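Local coordinates for cellulose-binding protein (Saccharophagus degradans, PDB 2YHG) that probably binds polysaccharide and acts in carbohydrate metabolism, and here comprises a nucleoside hydrolase-like domain and a calcium-binding C-terminal beta domain, at residues Y327-N339 with S358-L372. Numbering follows the deposited sequence. Where two conformers were deposited one is given.
Sequences YSAANHHPVPVVN and SLDASGSSDPDGDSL. With CA (calcium ion), chain D.
A calcium site joins Asn-331 and His-332 to Asp-366, Asp-368 and Asp-370 of an aspartate-rich DPDGD loop at one end of the C-terminal beta domain. The ion is held by OD1 of Asn-331, the backbone O of His-332, both carboxylate oxygens of Asp-366, and OD2 of Asp-368 and Asp-370; Asp-420 completes the shell. ND2 of Asn-331 is hydrogen-bonded to Pro-424 O, tying down the amide's other end. Asp-368 bridges ion and imidazole. While its OD2 lies 2.4 Å from the calcium, its OD1 accepts, on the syn lone pair, a nearly straight hydrogen bond of 2.7 Å from ND1 of His-332 (172° at the hydrogen), in the plane of that ring. The Tyr-327 ring lies over one face of the same imidazole, and its OH touches CB of Pro-367 at 3.2 Å. Asp-366 OD2 accepts hydrogen bonds from the backbone N-H of Asp-368, in an Asx turn, and of Asp-370 from the opposite face of the carboxylate, which braces the loop.

Farther along, Val-335 and Ser-365 form one antiparallel hydrogen-bonded pair. Ser-364 OG links the two segments, accepting from Val-337 N at 3.0 Å and donating to Ala-361 O. With CG beside its backbone N (chi1 -69°), Asn-339 clasps the strand end: OD1 accepts from Asp-360 N at 2.8 Å, and ND2 gives to Ser-358 O at 3.0 Å.

Segment 327-339 follows helix 308-323, whose Trp-321 stacks on His-332, and leads into the beta domain; Pro-334 packs on Leu-418 of strand 411-420, and Val-338 and Leu-359 on Trp-376 of strand 372-378.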
ATOM      1  N   TYR A 327      -3.441   7.904 -25.657  1.00 16.01           N
ATOM      2  CA  TYR A 327      -3.013   6.612 -25.134  1.00 15.64           C
ATOM      3  C   TYR A 327      -1.716   6.165 -25.772  1.00 16.65           C
ATOM      4  O   TYR A 327      -0.861   5.565 -25.119  1.00 17.60           O
ATOM      5  CB  TYR A 327      -4.103   5.584 -25.367  1.00 16.16           C
ATOM      6  CG  TYR A 327      -3.857   4.261 -24.717  1.00 16.61           C
ATOM      7  CD1 TYR A 327      -4.325   4.011 -23.431  1.00 15.23           C
ATOM      8  CD2 TYR A 327      -3.232   3.235 -25.412  1.00 16.32           C
ATOM      9  CE1 TYR A 327      -4.100   2.784 -22.821  1.00 15.28           C
ATOM     10  CE2 TYR A 327      -2.999   2.016 -24.802  1.00 17.40           C
ATOM     11  CZ  TYR A 327      -3.434   1.807 -23.509  1.00 15.02           C
ATOM     12  OH  TYR A 327      -3.231   0.588 -22.943  1.00 16.79           O
ATOM     13  N   SER A 328      -1.646   6.337 -27.081  1.00 17.30           N
ATOM     14  CA  SER A 328      -0.512   5.899 -27.880  1.00 19.44           C
ATOM     15  C   SER A 328       0.818   6.496 -27.438  1.00 17.84           C
ATOM     16  O   SER A 328       1.886   6.000 -27.818  1.00 20.43           O
ATOM     17  CB  SER A 328      -0.766   6.244 -29.367  1.00 20.75           C
ATOM     18  OG  SER A 328      -0.796   7.657 -29.562  1.00 25.66           O
ATOM     19  N   ALA A 329       0.764   7.584 -26.668  1.00 16.11           N
ATOM     20  CA  ALA A 329       1.977   8.318 -26.334  1.00 16.25           C
ATOM     21  C   ALA A 329       2.611   7.917 -25.001  1.00 15.63           C
ATOM     22  O   ALA A 329       3.606   8.488 -24.611  1.00 18.18           O
ATOM     23  CB  ALA A 329       1.702   9.825 -26.326  1.00 17.55           C
ATOM     24  N   ALA A 330       2.087   6.900 -24.328  1.00 14.55           N
ATOM     25  CA  ALA A 330       2.670   6.466 -23.056  1.00 12.98           C
ATOM     26  C   ALA A 330       2.603   4.951 -22.985  1.00 13.22           C
ATOM     27  O   ALA A 330       1.838   4.312 -23.711  1.00 13.84           O
ATOM     28  CB  ALA A 330       1.938   7.095 -21.879  1.00 13.48           C
ATOM     29  N   ASN A 331       3.359   4.393 -22.040  1.00 12.53           N
ATOM     30  CA  ASN A 331       3.339   2.964 -21.800  1.00 12.37           C
ATOM     31  C   ASN A 331       2.342   2.578 -20.723  1.00 11.72           C
ATOM     32  O   ASN A 331       2.130   3.322 -19.762  1.00 11.73           O
ATOM     33  CB  ASN A 331       4.736   2.491 -21.432  1.00 11.32           C
ATOM     34  CG  ASN A 331       4.870   0.975 -21.454  1.00 11.94           C
ATOM     35  OD1 ASN A 331       4.081   0.286 -22.103  1.00 12.68           O
ATOM     36  ND2 ASN A 331       5.908   0.444 -20.795  1.00 12.07           N
ATOM     37  N   HIS A 332       1.716   1.420 -20.916  1.00 11.67           N
ATOM     38  CA  HIS A 332       0.777   0.843 -19.959  1.00 11.87           C
ATOM     39  C   HIS A 332       1.187  -0.576 -19.563  1.00 11.67           C
ATOM     40  O   HIS A 332       1.884  -1.272 -20.310  1.00 12.28           O
ATOM     41  CB  HIS A 332      -0.629   0.865 -20.528  1.00 11.75           C
ATOM     42  CG  HIS A 332      -0.987   2.207 -21.083  1.00 12.81           C
ATOM     43  ND1 HIS A 332      -0.621   2.574 -22.356  1.00 13.46           N
ATOM     44  CD2 HIS A 332      -1.514   3.315 -20.509  1.00 12.07           C
ATOM     45  CE1 HIS A 332      -0.911   3.852 -22.546  1.00 13.69           C
ATOM     46  NE2 HIS A 332      -1.469   4.324 -21.448  1.00 13.32           N
ATOM     47  N   HIS A 333       0.777  -0.995 -18.382  1.00 11.28           N
ATOM     48  CA  HIS A 333       1.276  -2.226 -17.794  1.00 10.72           C
ATOM     49  C   HIS A 333       0.838  -3.460 -18.575  1.00 11.13           C
ATOM     50  O   HIS A 333      -0.304  -3.534 -19.029  1.00 12.13           O
ATOM     51  CB  HIS A 333       0.864  -2.349 -16.353  1.00 10.74           C
ATOM     52  CG  HIS A 333       1.161  -1.129 -15.552  1.00 10.51           C
ATOM     53  ND1 HIS A 333       0.470   0.054 -15.692  1.00 11.42           N
ATOM     54  CD2 HIS A 333       2.103  -0.922 -14.611  1.00 10.69           C
ATOM     55  CE1 HIS A 333       0.963   0.935 -14.835  1.00 11.26           C
ATOM     56  NE2 HIS A 333       1.985   0.379 -14.194  1.00 10.60           N
ATOM     57  N   PRO A 334       1.691  -4.488 -18.588  1.00 11.72           N
ATOM     58  CA  PRO A 334       1.251  -5.767 -19.138  1.00 12.33           C
ATOM     59  C   PRO A 334       0.228  -6.423 -18.216  1.00 11.79           C
ATOM     60  O   PRO A 334       0.070  -6.045 -17.046  1.00 11.26           O
ATOM     61  CB  PRO A 334       2.535  -6.571 -19.210  1.00 15.25           C
ATOM     62  CG  PRO A 334       3.482  -5.932 -18.269  1.00 14.49           C
ATOM     63  CD  PRO A 334       3.101  -4.512 -18.151  1.00 11.31           C
ATOM     64  N   VAL A 335      -0.494  -7.383 -18.786  1.00 11.63           N
ATOM     65  CA  VAL A 335      -1.654  -7.988 -18.174  1.00 12.19           C
ATOM     66  C   VAL A 335      -1.402  -9.500 -18.001  1.00 11.89           C
ATOM     67  O   VAL A 335      -1.318 -10.240 -18.989  1.00 13.14           O
ATOM     68  CB  VAL A 335      -2.900  -7.754 -19.017  1.00 13.69           C
ATOM     69  CG1 VAL A 335      -4.069  -8.517 -18.385  1.00 16.79           C
ATOM     70  CG2 VAL A 335      -3.186  -6.248 -19.139  1.00 14.85           C
ATOM     71  N   PRO A 336      -1.223  -9.965 -16.762  1.00 11.60           N
ATOM     72  CA  PRO A 336      -0.879 -11.377 -16.593  1.00 12.25           C
ATOM     73  C   PRO A 336      -2.084 -12.287 -16.691  1.00 12.16           C
ATOM     74  O   PRO A 336      -3.164 -11.971 -16.196  1.00 13.26           O
ATOM     75  CB  PRO A 336      -0.348 -11.476 -15.163  1.00 13.60           C
ATOM     76  CG  PRO A 336      -0.187 -10.156 -14.709  1.00 17.04           C
ATOM     77  CD  PRO A 336      -1.025  -9.211 -15.519  1.00 12.37           C
ATOM     78  N   VAL A 337      -1.851 -13.474 -17.232  1.00 11.54           N
ATOM     79  CA  VAL A 337      -2.780 -14.597 -17.169  1.00 12.31           C
ATOM     80  C   VAL A 337      -1.966 -15.829 -16.826  1.00 10.92           C
ATOM     81  O   VAL A 337      -0.879 -15.973 -17.368  1.00 12.68           O
ATOM     82  CB  VAL A 337      -3.499 -14.778 -18.533  1.00 14.13           C
ATOM     83  CG1 VAL A 337      -4.368 -16.030 -18.512  1.00 15.93           C
ATOM     84  CG2 VAL A 337      -4.313 -13.516 -18.877  1.00 16.98           C
ATOM     85  N   VAL A 338      -2.443 -16.655 -15.894  1.00  9.86           N
ATOM     86  CA  VAL A 338      -1.784 -17.904 -15.551  1.00 10.27           C
ATOM     87  C   VAL A 338      -2.827 -19.016 -15.617  1.00  9.62           C
ATOM     88  O   VAL A 338      -3.844 -18.951 -14.976  1.00 10.29           O
ATOM     89  CB  VAL A 338      -1.141 -17.847 -14.165  1.00 10.16           C
ATOM     90  CG1 VAL A 338      -0.548 -19.203 -13.801  1.00 11.45           C
ATOM     91  CG2 VAL A 338      -0.069 -16.761 -14.127  1.00 11.87           C
ATOM     92  N   ASN A 339      -2.536 -20.030 -16.422  1.00 10.83           N
ATOM     93  CA  ASN A 339      -3.407 -21.174 -16.603  1.00 10.46           C
ATOM     94  C   ASN A 339      -4.837 -20.721 -16.908  1.00 12.45           C
ATOM     95  O   ASN A 339      -5.784 -21.215 -16.319  1.00 14.60           O
ATOM     96  CB  ASN A 339      -3.336 -22.119 -15.413  1.00 10.95           C
ATOM     97  CG  ASN A 339      -1.995 -22.826 -15.324  1.00 10.66           C
ATOM     98  OD1 ASN A 339      -1.159 -22.720 -16.209  1.00 11.95           O
ATOM     99  ND2 ASN A 339      -1.763 -23.537 -14.229  1.00 10.81           N
ATOM    100  N   SER A 358       2.452 -27.447 -13.711  1.00  7.65           N
ATOM    101  CA  SER A 358       2.626 -26.561 -14.844  0.50  8.29           C
ATOM    102  C   SER A 358       1.992 -25.194 -14.558  1.00  7.96           C
ATOM    103  O   SER A 358       0.831 -25.130 -14.144  1.00  8.69           O
ATOM    104  CB  SER A 358       1.973 -27.207 -16.071  0.50 10.69           C
ATOM    105  OG  SER A 358       1.770 -26.281 -17.109  0.50 12.51           O
ATOM    106  N   LEU A 359       2.741 -24.120 -14.772  1.00  7.76           N
ATOM    107  CA  LEU A 359       2.207 -22.760 -14.650  1.00  8.96           C
ATOM    108  C   LEU A 359       2.518 -22.044 -15.954  1.00  9.18           C
ATOM    109  O   LEU A 359       3.668 -21.836 -16.294  1.00  9.97           O
ATOM    110  CB  LEU A 359       2.827 -22.021 -13.464  1.00  9.52           C
ATOM    111  CG  LEU A 359       2.580 -22.615 -12.072  1.00  9.53           C
ATOM    112  CD1 LEU A 359       3.390 -21.846 -11.017  1.00 10.98           C
ATOM    113  CD2 LEU A 359       1.117 -22.678 -11.712  1.00 10.52           C
ATOM    114  N   ASP A 360       1.468 -21.736 -16.695  1.00 10.53           N
ATOM    115  CA  ASP A 360       1.602 -21.255 -18.055  1.00 11.72           C
ATOM    116  C   ASP A 360       1.024 -19.852 -18.159  1.00  9.60           C
ATOM    117  O   ASP A 360      -0.170 -19.676 -17.975  1.00 11.00           O
ATOM    118  CB  ASP A 360       0.848 -22.218 -18.993  1.00 13.35           C
ATOM    119  CG  ASP A 360       1.048 -21.922 -20.434  1.00 16.50           C
ATOM    120  OD1 ASP A 360       1.683 -20.905 -20.783  1.00 14.60           O
ATOM    121  OD2 ASP A 360       0.537 -22.739 -21.231  1.00 23.10           O
ATOM    122  N   ALA A 361       1.900 -18.884 -18.416  1.00 10.61           N
ATOM    123  CA  ALA A 361       1.507 -17.494 -18.531  1.00 10.67           C
ATOM    124  C   ALA A 361       1.234 -17.073 -19.970  1.00 12.36           C
ATOM    125  O   ALA A 361       1.057 -15.865 -20.229  1.00 13.99           O
ATOM    126  CB  ALA A 361       2.578 -16.593 -17.907  1.00 12.65           C
ATOM    127  N   SER A 362       1.172 -18.008 -20.904  1.00 13.18           N
ATOM    128  CA  SER A 362       0.693 -17.671 -22.258  1.00 14.67           C
ATOM    129  C   SER A 362      -0.725 -16.989 -22.183  1.00 11.86           C
ATOM    130  O   SER A 362      -1.607 -17.339 -21.505  1.00 16.05           O
ATOM    131  CB  SER A 362       0.659 -18.981 -23.103  1.00 15.85           C
ATOM    132  OG  SER A 362       1.903 -19.581 -23.095  1.00 17.67           O
ATOM    133  N   GLY A 363      -1.119 -16.098 -23.074  1.00 30.00           N
ATOM    134  CA  GLY A 363      -2.394 -15.544 -22.635  1.00 30.00           C
ATOM    135  C   GLY A 363      -2.235 -14.103 -22.163  1.00 30.00           C
ATOM    136  O   GLY A 363      -3.191 -13.348 -21.979  1.00 30.00           O
ATOM    137  N   SER A 364      -1.062 -14.049 -21.296  1.00 15.11           N
ATOM    138  CA  SER A 364      -0.678 -12.720 -20.851  1.00 12.32           C
ATOM    139  C   SER A 364      -0.598 -11.832 -22.090  1.00 12.96           C
ATOM    140  O   SER A 364      -0.335 -12.307 -23.187  1.00 13.89           O
ATOM    141  CB  SER A 364       0.666 -12.757 -20.136  1.00 12.80           C
ATOM    142  OG  SER A 364       0.648 -13.524 -18.933  1.00 12.71           O
ATOM    143  N   SER A 365      -0.794 -10.545 -21.901  1.00 12.73           N
ATOM    144  CA  SER A 365      -0.813  -9.648 -23.034  1.00 12.32           C
ATOM    145  C   SER A 365      -0.227  -8.309 -22.625  1.00 13.08           C
ATOM    146  O   SER A 365      -0.076  -8.011 -21.436  1.00 14.42           O
ATOM    147  CB  SER A 365      -2.230  -9.476 -23.582  1.00 13.77           C
ATOM    148  OG  SER A 365      -3.091  -8.931 -22.580  1.00 14.93           O
ATOM    149  N   ASP A 366       0.028  -7.462 -23.617  1.00 13.57           N
ATOM    150  CA  ASP A 366       0.352  -6.076 -23.365  1.00 14.02           C
ATOM    151  C   ASP A 366      -0.502  -5.173 -24.201  1.00 15.08           C
ATOM    152  O   ASP A 366      -0.582  -5.347 -25.419  1.00 15.28           O
ATOM    153  CB  ASP A 366       1.790  -5.801 -23.661  1.00 13.95           C
ATOM    154  CG  ASP A 366       2.182  -4.408 -23.262  1.00 13.82           C
ATOM    155  OD1 ASP A 366       2.433  -4.196 -22.070  1.00 14.75           O
ATOM    156  OD2 ASP A 366       2.144  -3.491 -24.115  1.00 15.05           O
ATOM    157  N   PRO A 367      -1.123  -4.163 -23.567  1.00 14.46           N
ATOM    158  CA  PRO A 367      -2.134  -3.380 -24.301  1.00 15.25           C
ATOM    159  C   PRO A 367      -1.533  -2.402 -25.298  1.00 16.22           C
ATOM    160  O   PRO A 367      -2.233  -1.864 -26.170  1.00 17.78           O
ATOM    161  CB  PRO A 367      -2.868  -2.623 -23.188  1.00 16.51           C
ATOM    162  CG  PRO A 367      -1.835  -2.547 -22.062  1.00 14.86           C
ATOM    163  CD  PRO A 367      -1.100  -3.858 -22.114  1.00 14.41           C
ATOM    164  N   ASP A 368      -0.227  -2.213 -25.236  1.00 14.73           N
ATOM    165  CA  ASP A 368       0.453  -1.368 -26.214  1.00 15.86           C
ATOM    166  C   ASP A 368       1.032  -2.185 -27.359  1.00 17.03           C
ATOM    167  O   ASP A 368       1.611  -1.619 -28.279  1.00 19.73           O
ATOM    168  CB  ASP A 368       1.578  -0.589 -25.549  1.00 15.00           C
ATOM    169  CG  ASP A 368       1.153   0.058 -24.270  1.00 13.16           C
ATOM    170  OD1 ASP A 368       0.370   1.027 -24.360  1.00 14.91           O
ATOM    171  OD2 ASP A 368       1.532  -0.435 -23.174  1.00 13.39           O
ATOM    172  N   GLY A 369       0.960  -3.511 -27.260  1.00 17.38           N
ATOM    173  CA  GLY A 369       1.579  -4.393 -28.227  1.00 18.28           C
ATOM    174  C   GLY A 369       3.067  -4.538 -27.997  1.00 18.46           C
ATOM    175  O   GLY A 369       3.788  -4.930 -28.913  1.00 23.58           O
ATOM    176  N   ASP A 370       3.534  -4.252 -26.778  1.00 16.34           N
ATOM    177  CA  ASP A 370       4.928  -4.499 -26.468  1.00 14.99           C
ATOM    178  C   ASP A 370       5.207  -6.007 -26.425  1.00 15.36           C
ATOM    179  O   ASP A 370       4.306  -6.806 -26.196  1.00 18.69           O
ATOM    180  CB  ASP A 370       5.280  -3.929 -25.087  1.00 14.41           C
ATOM    181  CG  ASP A 370       5.006  -2.431 -24.939  1.00 16.14           C
ATOM    182  OD1 ASP A 370       5.185  -1.695 -25.923  1.00 17.58           O
ATOM    183  OD2 ASP A 370       4.768  -2.004 -23.800  1.00 16.02           O
ATOM    184  N   SER A 371       6.484  -6.350 -26.481  1.00 15.20           N
ATOM    185  CA  SER A 371       6.934  -7.694 -26.173  1.00 16.88           C
ATOM    186  C   SER A 371       6.995  -7.915 -24.671  1.00 13.50           C
ATOM    187  O   SER A 371       7.166  -6.972 -23.916  1.00 14.50           O
ATOM    188  CB  SER A 371       8.302  -7.970 -26.813  1.00 19.43           C
ATOM    189  OG  SER A 371       8.181  -8.037 -28.202  1.00 27.30           O
ATOM    190  N   LEU A 372       6.838  -9.175 -24.263  1.00 14.48           N
ATOM    191  CA  LEU A 372       6.812  -9.560 -22.865  1.00 13.75           C
ATOM    192  C   LEU A 372       8.011 -10.431 -22.532  1.00 12.42           C
ATOM    193  O   LEU A 372       8.362 -11.358 -23.282  1.00 16.32           O
ATOM    194  CB  LEU A 372       5.527 -10.308 -22.521  1.00 15.63           C
ATOM    195  CG  LEU A 372       4.232  -9.535 -22.669  1.00 15.98           C
ATOM    196  CD1 LEU A 372       3.048 -10.453 -22.448  1.00 22.45           C
ATOM    197  CD2 LEU A 372       4.209  -8.321 -21.743  1.00 17.03           C
TER
HETATM  198 CA    CA D1936       3.125  -1.912 -22.212  1.00 12.46          CA
HETATM  199  O   HOH W   1       0.509   3.005 -26.225  1.00 22.54           O
HETATM  200  O   HOH W   2       4.517   0.834 -24.908  1.00 18.22           O
HETATM  201  O   HOH W   3      -0.601 -25.194 -17.485  1.00 15.50           O